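Local coordinates for protein alpha-glucosidase (Pseudoalteromonas sp. K8, PDB 5HQA) that hydrolyses alpha-glucosidic bonds as a family 97 glycoside hydrolase with a calcium ion in its active site, captured here with the inhibitor acarbose, at residues Arg148-Arg152 / Tyr153-Tyr157; Gly268-Trp271 / Gly272-Asn276; Gly459-Phe462 / Asn463-Thr467. One frame throughout, in Å; residues are numbered along the deposited sequence.

Contact 1. Residues Arg148-Arg152 / Tyr153-Tyr157; sequences RGWNR and YEYVY. With CA (calcium ion), chain C; AC1 (4,6-dideoxy-4-{[(1S,4R,5S,6S)-4,5,6-trihydroxy-3-(hydroxymethyl)cyclohex-2-en-1-yl]amino}-alpha-D-glucopyranose), chain B.
Arg152 and Glu154 both set CG beside the backbone N and anti to the carbonyl carbon (chi1 -56° and -72°). From there the arginine folds at chi3 while the glutamate runs on extended, which puts the two charged ends side by side and pointing the same way. NH2 of Arg152 lies 2.6 Å from OE2 of Glu154, a salt bridge made at the edge of the guanidinium, with the two planar groups turned steeply, 76° apart. The carboxylate divides its work. OE1 of Glu154 binds the calcium ion at 2.4 Å, while OE2 also accepts a hydrogen bond from O2 of AC1, the inhibitor's pseudo-disaccharide, at 3.2 Å. Arg152 NH2 donates to that same AC1 O2, nearly straight, at 3.3 Å, closing a triangle of arginine, glutamate and sugar hydroxyl. With calcium on one oxygen and a guanidinium on the other, the carboxylate has little freedom to rotate. Glu437, Glu455 and Glu461 supply the remaining protein ligands of the metal.

The backbone carrying these side chains makes two overlapping tight turns, type I from Gly149 to Arg152 and type II' from Asn151 to Glu154, in the loop joining strands 141-144 and 158-161 of the N-terminal domain. Glu154 N closes the second turn on Asn151 O at 2.9 Å. The side chain of Asn151 answers across it, ND2 reaching a lone pair of Glu154 O at 2.9 Å. Tyr155 folds back over the first turn: its OH takes the N-H of Asn151 at 2.9 Å and presses against Gly149, where a side chain would collide with it. Arg152 O meets the edge of the tyrosine ring, in its plane, 3.3 Å from CE2 of Tyr155.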
# COMPACT_ATOMS: atom_id res chain seq x y z
N ARG A 148 5.10 7.68 -14.34
CA ARG A 148 4.75 8.87 -15.10
C ARG A 148 3.74 8.58 -16.21
O ARG A 148 3.64 9.34 -17.17
CB ARG A 148 5.99 9.56 -15.69
CG ARG A 148 7.05 9.93 -14.63
CD ARG A 148 6.78 11.28 -13.94
NE ARG A 148 7.52 11.34 -12.68
CZ ARG A 148 8.83 11.56 -12.59
NH1 ARG A 148 9.55 11.78 -13.68
NH2 ARG A 148 9.43 11.56 -11.40
N GLY A 149 3.00 7.47 -16.09
CA GLY A 149 2.01 7.13 -17.09
C GLY A 149 0.67 7.75 -16.79
O GLY A 149 0.43 8.28 -15.70
N TRP A 150 -0.23 7.67 -17.77
CA TRP A 150 -1.51 8.33 -17.61
C TRP A 150 -2.35 7.70 -16.50
O TRP A 150 -3.23 8.37 -15.95
CB TRP A 150 -2.29 8.33 -18.93
CG TRP A 150 -2.85 6.99 -19.28
CD1 TRP A 150 -2.20 5.98 -19.95
CD2 TRP A 150 -4.16 6.50 -18.99
NE1 TRP A 150 -3.03 4.90 -20.08
CE2 TRP A 150 -4.24 5.19 -19.51
CE3 TRP A 150 -5.27 7.04 -18.35
CZ2 TRP A 150 -5.39 4.41 -19.40
CZ3 TRP A 150 -6.41 6.26 -18.24
CH2 TRP A 150 -6.46 4.97 -18.76
N ASN A 151 -2.09 6.43 -16.15
CA ASN A 151 -2.91 5.76 -15.14
C ASN A 151 -2.21 5.61 -13.79
O ASN A 151 -2.63 4.76 -12.99
CB ASN A 151 -3.40 4.40 -15.63
CG ASN A 151 -4.85 4.15 -15.26
OD1 ASN A 151 -5.65 5.08 -15.24
ND2 ASN A 151 -5.20 2.91 -14.94
N ARG A 152 -1.19 6.42 -13.50
CA ARG A 152 -0.64 6.56 -12.13
C ARG A 152 -0.07 5.22 -11.68
O ARG A 152 0.80 4.66 -12.38
CB ARG A 152 -1.73 7.14 -11.21
CG ARG A 152 -2.36 8.48 -11.64
CD ARG A 152 -3.58 8.81 -10.76
NE ARG A 152 -4.37 7.60 -10.61
CZ ARG A 152 -5.31 7.21 -11.46
NH1 ARG A 152 -5.63 7.97 -12.49
NH2 ARG A 152 -5.94 6.07 -11.25
N TYR A 153 -0.49 4.67 -10.54
CA TYR A 153 -0.01 3.37 -10.08
C TYR A 153 -0.86 2.22 -10.58
O TYR A 153 -0.53 1.06 -10.31
CB TYR A 153 0.02 3.31 -8.54
CG TYR A 153 0.86 4.36 -7.85
CD1 TYR A 153 2.25 4.41 -8.02
CD2 TYR A 153 0.27 5.27 -6.97
CE1 TYR A 153 3.03 5.37 -7.35
CE2 TYR A 153 1.03 6.23 -6.31
CZ TYR A 153 2.40 6.27 -6.50
OH TYR A 153 3.14 7.22 -5.84
N GLU A 154 -1.95 2.50 -11.29
CA GLU A 154 -2.93 1.46 -11.63
C GLU A 154 -2.56 0.80 -12.96
O GLU A 154 -3.17 1.03 -14.01
CB GLU A 154 -4.34 2.05 -11.64
CG GLU A 154 -4.85 2.38 -10.23
CD GLU A 154 -6.22 3.07 -10.22
OE1 GLU A 154 -6.88 3.09 -9.15
OE2 GLU A 154 -6.63 3.59 -11.28
N TYR A 155 -1.53 -0.04 -12.89
CA TYR A 155 -1.05 -0.83 -14.02
C TYR A 155 -0.86 -2.28 -13.58
O TYR A 155 -0.57 -2.54 -12.41
CB TYR A 155 0.29 -0.31 -14.54
CG TYR A 155 0.17 0.99 -15.29
CD1 TYR A 155 -0.10 1.00 -16.65
CD2 TYR A 155 0.32 2.21 -14.63
CE1 TYR A 155 -0.22 2.19 -17.35
CE2 TYR A 155 0.20 3.41 -15.32
CZ TYR A 155 -0.07 3.39 -16.69
OH TYR A 155 -0.19 4.56 -17.40
N VAL A 156 -1.00 -3.21 -14.51
CA VAL A 156 -0.57 -4.58 -14.21
C VAL A 156 0.95 -4.64 -14.31
O VAL A 156 1.58 -3.86 -15.03
CB VAL A 156 -1.25 -5.61 -15.12
CG1 VAL A 156 -2.77 -5.53 -14.98
CG2 VAL A 156 -0.82 -5.43 -16.58
N TYR A 157 1.55 -5.58 -13.58
CA TYR A 157 3.01 -5.67 -13.51
C TYR A 157 3.58 -6.35 -14.74
O TYR A 157 3.02 -7.32 -15.26
CB TYR A 157 3.42 -6.40 -12.22
CG TYR A 157 3.35 -5.45 -11.06
CD1 TYR A 157 2.12 -5.15 -10.46
CD2 TYR A 157 4.48 -4.76 -10.63
CE1 TYR A 157 2.03 -4.22 -9.44
CE2 TYR A 157 4.40 -3.83 -9.61
CZ TYR A 157 3.18 -3.57 -9.01
OH TYR A 157 3.09 -2.64 -8.01
CA CA C . -9.09 3.71 -8.35
C1 AC1 B . -10.81 5.70 -13.52
O2 AC1 B . -8.47 5.35 -13.18
C2 AC1 B . -9.69 5.69 -12.50
C4A AC1 B . -14.40 4.66 -6.63
C3 AC1 B . -9.97 4.73 -11.37
O3 AC1 B . -8.85 4.68 -10.46
C4 AC1 B . -11.24 5.12 -10.67
N4A AC1 B . -11.45 4.40 -9.37
C5 AC1 B . -12.28 4.73 -11.72
O5 AC1 B . -12.16 5.68 -12.85
C6 AC1 B . -13.69 4.73 -11.24
C1B AC1 B . -11.82 5.30 -8.21
C2B AC1 B . -11.94 4.39 -6.82
O2B AC1 B . -10.75 3.60 -6.71
C3B AC1 B . -13.13 3.64 -6.79
O3B AC1 B . -13.18 2.71 -5.68
O4 AC1 B . -15.61 3.94 -6.74
C5B AC1 B . -14.39 5.73 -7.60
C7B AC1 B . -13.01 6.06 -8.40
C6B AC1 B . -15.42 6.86 -7.42
O6B AC1 B . -15.00 7.64 -6.34

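Contact 2. Residues Gly268-Trp271 / Gly272-Asn276; sequences GIWW and GMHIN. With AC1 (4,6-dideoxy-4-{[(1S,4R,5S,6S)-4,5,6-trihydroxy-3-(hydroxymethyl)cyclohex-2-en-1-yl]amino}-alpha-D-glucopyranose), chain B.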
# COMPACT_ATOMS: atom_id res chain seq x y z
N GLY A 268 -20.46 -1.82 1.10
CA GLY A 268 -20.72 -0.51 0.56
C GLY A 268 -21.66 -0.48 -0.62
O GLY A 268 -21.74 -1.44 -1.38
N ILE A 269 -22.39 0.62 -0.75
CA ILE A 269 -23.06 0.97 -2.00
C ILE A 269 -21.94 1.45 -2.91
O ILE A 269 -21.45 2.58 -2.77
CB ILE A 269 -24.15 2.02 -1.79
CG1 ILE A 269 -25.25 1.44 -0.91
CG2 ILE A 269 -24.71 2.48 -3.13
CD1 ILE A 269 -26.28 2.46 -0.43
N TRP A 270 -21.49 0.57 -3.80
CA TRP A 270 -20.20 0.73 -4.45
C TRP A 270 -20.11 -0.13 -5.71
O TRP A 270 -20.10 0.39 -6.83
CB TRP A 270 -19.06 0.38 -3.48
CG TRP A 270 -17.73 0.52 -4.14
CD1 TRP A 270 -17.11 1.69 -4.48
CD2 TRP A 270 -16.87 -0.54 -4.59
NE1 TRP A 270 -15.91 1.42 -5.11
CE2 TRP A 270 -15.75 0.06 -5.19
CE3 TRP A 270 -16.95 -1.94 -4.54
CZ2 TRP A 270 -14.70 -0.69 -5.74
CZ3 TRP A 270 -15.91 -2.68 -5.09
CH2 TRP A 270 -14.80 -2.05 -5.68
N TRP A 271 -20.04 -1.46 -5.54
CA TRP A 271 -19.87 -2.36 -6.68
C TRP A 271 -21.00 -2.22 -7.69
O TRP A 271 -20.78 -2.34 -8.90
CB TRP A 271 -19.79 -3.79 -6.16
CG TRP A 271 -19.47 -4.88 -7.15
CD1 TRP A 271 -20.27 -5.92 -7.51
CD2 TRP A 271 -18.23 -5.07 -7.84
NE1 TRP A 271 -19.61 -6.75 -8.40
CE2 TRP A 271 -18.36 -6.24 -8.62
CE3 TRP A 271 -17.02 -4.36 -7.89
CZ2 TRP A 271 -17.33 -6.72 -9.43
CZ3 TRP A 271 -15.99 -4.84 -8.69
CH2 TRP A 271 -16.15 -6.01 -9.45
N GLY A 272 -22.22 -1.97 -7.21
CA GLY A 272 -23.34 -1.79 -8.12
C GLY A 272 -23.11 -0.69 -9.13
O GLY A 272 -23.55 -0.79 -10.28
N MET A 273 -22.43 0.39 -8.73
CA MET A 273 -22.09 1.42 -9.71
C MET A 273 -21.02 0.92 -10.67
O MET A 273 -21.06 1.23 -11.87
CB MET A 273 -21.62 2.70 -9.01
CG MET A 273 -22.76 3.56 -8.46
SD MET A 273 -23.23 3.07 -6.79
CE MET A 273 -21.89 3.80 -5.83
N HIS A 274 -20.06 0.14 -10.19
CA HIS A 274 -19.01 -0.36 -11.07
C HIS A 274 -19.53 -1.38 -12.08
O HIS A 274 -18.99 -1.47 -13.19
CB HIS A 274 -17.86 -0.95 -10.25
CG HIS A 274 -17.01 0.10 -9.63
ND1 HIS A 274 -15.94 0.68 -10.29
CD2 HIS A 274 -17.10 0.73 -8.43
CE1 HIS A 274 -15.40 1.60 -9.51
NE2 HIS A 274 -16.08 1.65 -8.38
N ILE A 275 -20.56 -2.15 -11.73
CA ILE A 275 -21.14 -3.09 -12.69
C ILE A 275 -22.43 -2.55 -13.30
O ILE A 275 -23.15 -3.30 -13.97
CB ILE A 275 -21.34 -4.48 -12.06
CG1 ILE A 275 -22.42 -4.46 -10.98
CG2 ILE A 275 -20.02 -5.01 -11.50
CD1 ILE A 275 -22.78 -5.85 -10.46
N ASN A 276 -22.72 -1.27 -13.09
CA ASN A 276 -23.78 -0.54 -13.78
C ASN A 276 -25.18 -1.00 -13.42
O ASN A 276 -26.11 -0.82 -14.20
CB ASN A 276 -23.60 -0.57 -15.30
CG ASN A 276 -22.52 0.38 -15.75
OD1 ASN A 276 -22.69 1.60 -15.72
ND2 ASN A 276 -21.39 -0.17 -16.17
C1 AC1 B . -10.81 5.70 -13.52
O2 AC1 B . -8.47 5.35 -13.18
C2 AC1 B . -9.69 5.69 -12.50
C4A AC1 B . -14.40 4.66 -6.63
C3 AC1 B . -9.97 4.73 -11.37
O3 AC1 B . -8.85 4.68 -10.46
C4 AC1 B . -11.24 5.12 -10.67
N4A AC1 B . -11.45 4.40 -9.37
C5 AC1 B . -12.28 4.73 -11.72
O5 AC1 B . -12.16 5.68 -12.85
C6 AC1 B . -13.69 4.73 -11.24
C1B AC1 B . -11.82 5.30 -8.21
C2B AC1 B . -11.94 4.39 -6.82
O2B AC1 B . -10.75 3.60 -6.71
C3B AC1 B . -13.13 3.64 -6.79
O3B AC1 B . -13.18 2.71 -5.68
O4 AC1 B . -15.61 3.94 -6.74
C5B AC1 B . -14.39 5.73 -7.60
C7B AC1 B . -13.01 6.06 -8.40
C6B AC1 B . -15.42 6.86 -7.42
O6B AC1 B . -15.00 7.64 -6.34
O HOH W 1 -22.95 -2.01 -4.27
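Trp270 and His274 converge on one hydroxyl of the inhibitor's cyclitol ring, and their polar bonds come first. NE2 of His274 donates to O4 of AC1 at 2.9 Å. NE1 of Trp270 straddles two oxygens, giving a bond to O3B of AC1 at 3.1 Å and a weak one to O4. Both side chains present an edge to that ring. CG of Trp270 is anti to the backbone N (chi1 179°), which carries the indole to His274, whose CD2 comes over one of its faces. The pair is oblique, its ring planes 51° apart. Replacing Trp270 by an alanine would probably leave O3B without its indole donor, take the weak second bond from O4 and open a gap beside CD2 of His274.

Among the apolar contacts, Ile275 lays its CG2 over the face of the Trp271 five-membered ring, a CH-pi contact 3.8 Å from CG2 to the centroid. Ile269 CG2 meets Met273 SD at 4.0 Å. Separately, the bends of Met273 at chi2 and chi3 bring its CE to 3.3 Å from Ile269 O.

Backbone bonds hold the turn where strand 264-269 of the TIM-type barrel passes into helix 271-274. Trp270 is the N-cap residue, its carbonyl receiving weak bonds from the N-H groups of Met273 and His274, whereas Ile275 N bonds to Trp271 O at 2.8 Å. A water accepts from both Trp270 N and Gly272 N, at 3.0 Å each, bridging the cap.

On the far side of the imidazole, His274 ND1 is hydrogen-bonded to Trp465 NE1. An indole N-H can only donate, so ND1 probably accepts, in keeping with NE2 as the donor to O4; Trp465, itself a pocket residue, probably orients this donor at the glycone end of the inhibitor.

Contact 3. Residues Gly459-Phe462 / Asn463-Thr467; sequences GQEF and NAWGT. With CA (calcium ion), chain C; AC1 (4,6-dideoxy-4-{[(1S,4R,5S,6S)-4,5,6-trihydroxy-3-(hydroxymethyl)cyclohex-2-en-1-yl]amino}-alpha-D-glucopyranose), chain B; GLC (alpha-D-glucopyranose), chain D; GLC (alpha-D-glucopyranose), chain E.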
# COMPACT_ATOMS: atom_id res chain seq x y z
N GLY A 459 -6.94 -2.64 -8.07
CA GLY A 459 -7.71 -3.49 -7.20
C GLY A 459 -8.88 -4.14 -7.91
O GLY A 459 -8.93 -4.25 -9.14
N GLN A 460 -9.86 -4.57 -7.11
CA GLN A 460 -11.02 -5.32 -7.61
C GLN A 460 -11.79 -4.54 -8.67
O GLN A 460 -12.40 -5.16 -9.57
CB GLN A 460 -11.95 -5.66 -6.45
CG GLN A 460 -13.02 -6.69 -6.77
CD GLN A 460 -12.48 -8.10 -6.69
OE1 GLN A 460 -12.09 -8.69 -7.71
NE2 GLN A 460 -12.45 -8.66 -5.48
N GLU A 461 -11.82 -3.21 -8.59
CA GLU A 461 -12.63 -2.43 -9.52
C GLU A 461 -12.25 -2.69 -10.97
O GLU A 461 -13.12 -2.67 -11.85
CB GLU A 461 -12.51 -0.94 -9.21
CG GLU A 461 -11.08 -0.42 -9.27
CD GLU A 461 -11.00 1.09 -9.13
OE1 GLU A 461 -12.07 1.74 -9.17
OE2 GLU A 461 -9.88 1.64 -9.00
N PHE A 462 -10.97 -2.95 -11.25
CA PHE A 462 -10.58 -3.23 -12.63
C PHE A 462 -11.14 -4.54 -13.13
O PHE A 462 -11.11 -4.79 -14.34
CB PHE A 462 -9.06 -3.20 -12.79
CG PHE A 462 -8.51 -1.82 -12.88
CD1 PHE A 462 -8.31 -1.06 -11.73
CD2 PHE A 462 -8.24 -1.25 -14.11
CE1 PHE A 462 -7.83 0.24 -11.82
CE2 PHE A 462 -7.75 0.05 -14.21
CZ PHE A 462 -7.55 0.80 -13.07
N ASN A 463 -11.66 -5.39 -12.24
CA ASN A 463 -12.30 -6.62 -12.67
C ASN A 463 -13.75 -6.41 -13.06
O ASN A 463 -14.36 -7.34 -13.59
CB ASN A 463 -12.19 -7.66 -11.57
CG ASN A 463 -10.76 -8.07 -11.32
OD1 ASN A 463 -9.93 -8.02 -12.23
ND2 ASN A 463 -10.45 -8.47 -10.09
N ALA A 464 -14.29 -5.22 -12.84
CA ALA A 464 -15.63 -4.90 -13.34
C ALA A 464 -15.61 -4.38 -14.77
O ALA A 464 -16.54 -4.64 -15.53
CB ALA A 464 -16.31 -3.88 -12.42
N TRP A 465 -14.55 -3.64 -15.15
CA TRP A 465 -14.56 -2.98 -16.45
C TRP A 465 -13.18 -2.84 -17.09
O TRP A 465 -13.07 -2.12 -18.09
CB TRP A 465 -15.20 -1.58 -16.31
CG TRP A 465 -14.83 -0.90 -15.01
CD1 TRP A 465 -15.64 -0.70 -13.92
CD2 TRP A 465 -13.55 -0.36 -14.65
NE1 TRP A 465 -14.95 -0.06 -12.92
CE2 TRP A 465 -13.66 0.16 -13.34
CE3 TRP A 465 -12.32 -0.26 -15.31
CZ2 TRP A 465 -12.59 0.76 -12.68
CZ3 TRP A 465 -11.25 0.35 -14.65
CH2 TRP A 465 -11.39 0.85 -13.35
N GLY A 466 -12.14 -3.52 -16.59
CA GLY A 466 -10.78 -3.15 -16.95
C GLY A 466 -10.48 -3.27 -18.44
O GLY A 466 -9.73 -2.46 -19.00
N THR A 467 -11.04 -4.30 -19.09
CA THR A 467 -10.87 -4.53 -20.52
C THR A 467 -9.41 -4.45 -20.98
O THR A 467 -9.04 -3.58 -21.77
CB THR A 467 -11.71 -3.50 -21.34
OG1 THR A 467 -12.96 -3.27 -20.67
CG2 THR A 467 -12.02 -4.04 -22.72
CA CA C . -9.09 3.71 -8.35
C1 AC1 B . -10.81 5.70 -13.52
O2 AC1 B . -8.47 5.35 -13.18
C2 AC1 B . -9.69 5.69 -12.50
C4A AC1 B . -14.40 4.66 -6.63
C3 AC1 B . -9.97 4.73 -11.37
O3 AC1 B . -8.85 4.68 -10.46
C4 AC1 B . -11.24 5.12 -10.67
N4A AC1 B . -11.45 4.40 -9.37
C5 AC1 B . -12.28 4.73 -11.72
O5 AC1 B . -12.16 5.68 -12.85
C6 AC1 B . -13.69 4.73 -11.24
C1B AC1 B . -11.82 5.30 -8.21
C2B AC1 B . -11.94 4.39 -6.82
O2B AC1 B . -10.75 3.60 -6.71
C3B AC1 B . -13.13 3.64 -6.79
O3B AC1 B . -13.18 2.71 -5.68
O4 AC1 B . -15.61 3.94 -6.74
C5B AC1 B . -14.39 5.73 -7.60
C7B AC1 B . -13.01 6.06 -8.40
C6B AC1 B . -15.42 6.86 -7.42
O6B AC1 B . -15.00 7.64 -6.34
C1 GLC D . -10.40 0.18 -20.89
C2 GLC D . -11.86 0.55 -21.05
C3 GLC D . -12.42 1.56 -20.08
C4 GLC D . -11.53 2.15 -19.04
C5 GLC D . -10.02 1.87 -19.14
C6 GLC D . -9.53 1.00 -18.06
O1 GLC D . -9.89 -0.25 -22.10
O2 GLC D . -12.07 1.07 -22.37
O3 GLC D . -13.60 0.95 -19.45
O4 GLC D . -11.60 3.63 -19.19
O5 GLC D . -9.58 1.33 -20.45
O6 GLC D . -8.29 1.54 -17.64
C1 GLC E . -12.50 4.31 -18.36
C2 GLC E . -11.82 5.59 -17.90
C3 GLC E . -10.88 5.37 -16.74
C4 GLC E . -11.63 4.85 -15.57
C5 GLC E . -12.39 3.55 -15.89
C6 GLC E . -13.50 3.36 -14.90
O2 GLC E . -11.12 6.15 -19.01
O3 GLC E . -10.23 6.65 -16.41
O4 GLC E . -10.72 4.63 -14.40
O5 GLC E . -13.03 3.45 -17.25
O6 GLC E . -14.65 4.08 -15.28
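Trp465 turns its indole back over the residues just before it, and this is where the packing is tight. One face takes Glu461 O, 3.2 Å from CE2 of Trp465, together with CA of Phe462. On the opposite face rests C6 of the chain E glucose, 3.5 Å from CZ2 of Trp465. The indole's six-membered edge points in turn at the face of the Phe462 ring, with centroids 4.6 Å apart, planes at 55° and CH2 over the ring centre. On the backbone side, Asn463 ND2 gives OE1 of Gln460 a straight 2.9 Å hydrogen bond lying in the asparagine's amide plane, while Asn463 N and Ala464 N bond to the carbonyls of Gln460 and Glu461. CG of Glu461 stands between the backbone N and carbonyl carbon (chi1 58°), and the extended chain beyond sends OE2 to the calcium ion at 2.3 Å; its other oxygen, OE1, lies 2.7 Å from N4A of AC1.

The loose side begins at Thr467, which is open to solvent. The chain D glucose, at the inhibitor's far end, has no strong hydrogen bond from this segment: its O1 makes a weak 3.5 Å bond to Thr467 O, and the rest is mainly van der Waals contact with Gly466 and the ring edges. Thr467 OG1 turns inward to Trp465 O at 2.8 Å.

An aromatic side chain under one sugar ring, beside a carboxylate next to the inhibitor's linking nitrogen, which stands where a substrate's glycosidic oxygen would probably lie, is characteristic of a glycosidase cleft; here that carboxylate also shares the calcium with Glu154, Glu437 and Glu455.

In the fold
All three contacts meet round one inhibitor, from different parts of the fold. Contact 1 is a partly buried loop of the N-terminal domain reaching into the barrel's active site; contacts 2 and 3 are buried and belong to the barrel domain itself. Contacts 1 and 3 share the calcium, where Glu154 and Glu461 bring like charges close, and Phe462 packs on Asn151 and Glu154. Contacts 2 and 3 join through His274 and Trp465, with Ala464 packed against Trp271. Contacts 1 and 2 do not touch. Accordingly, ionic and metal bonds dominate contact 1, hydrogen-bond donors and aromatic packing contact 2, while contact 3 combines metal binding with a sugar platform.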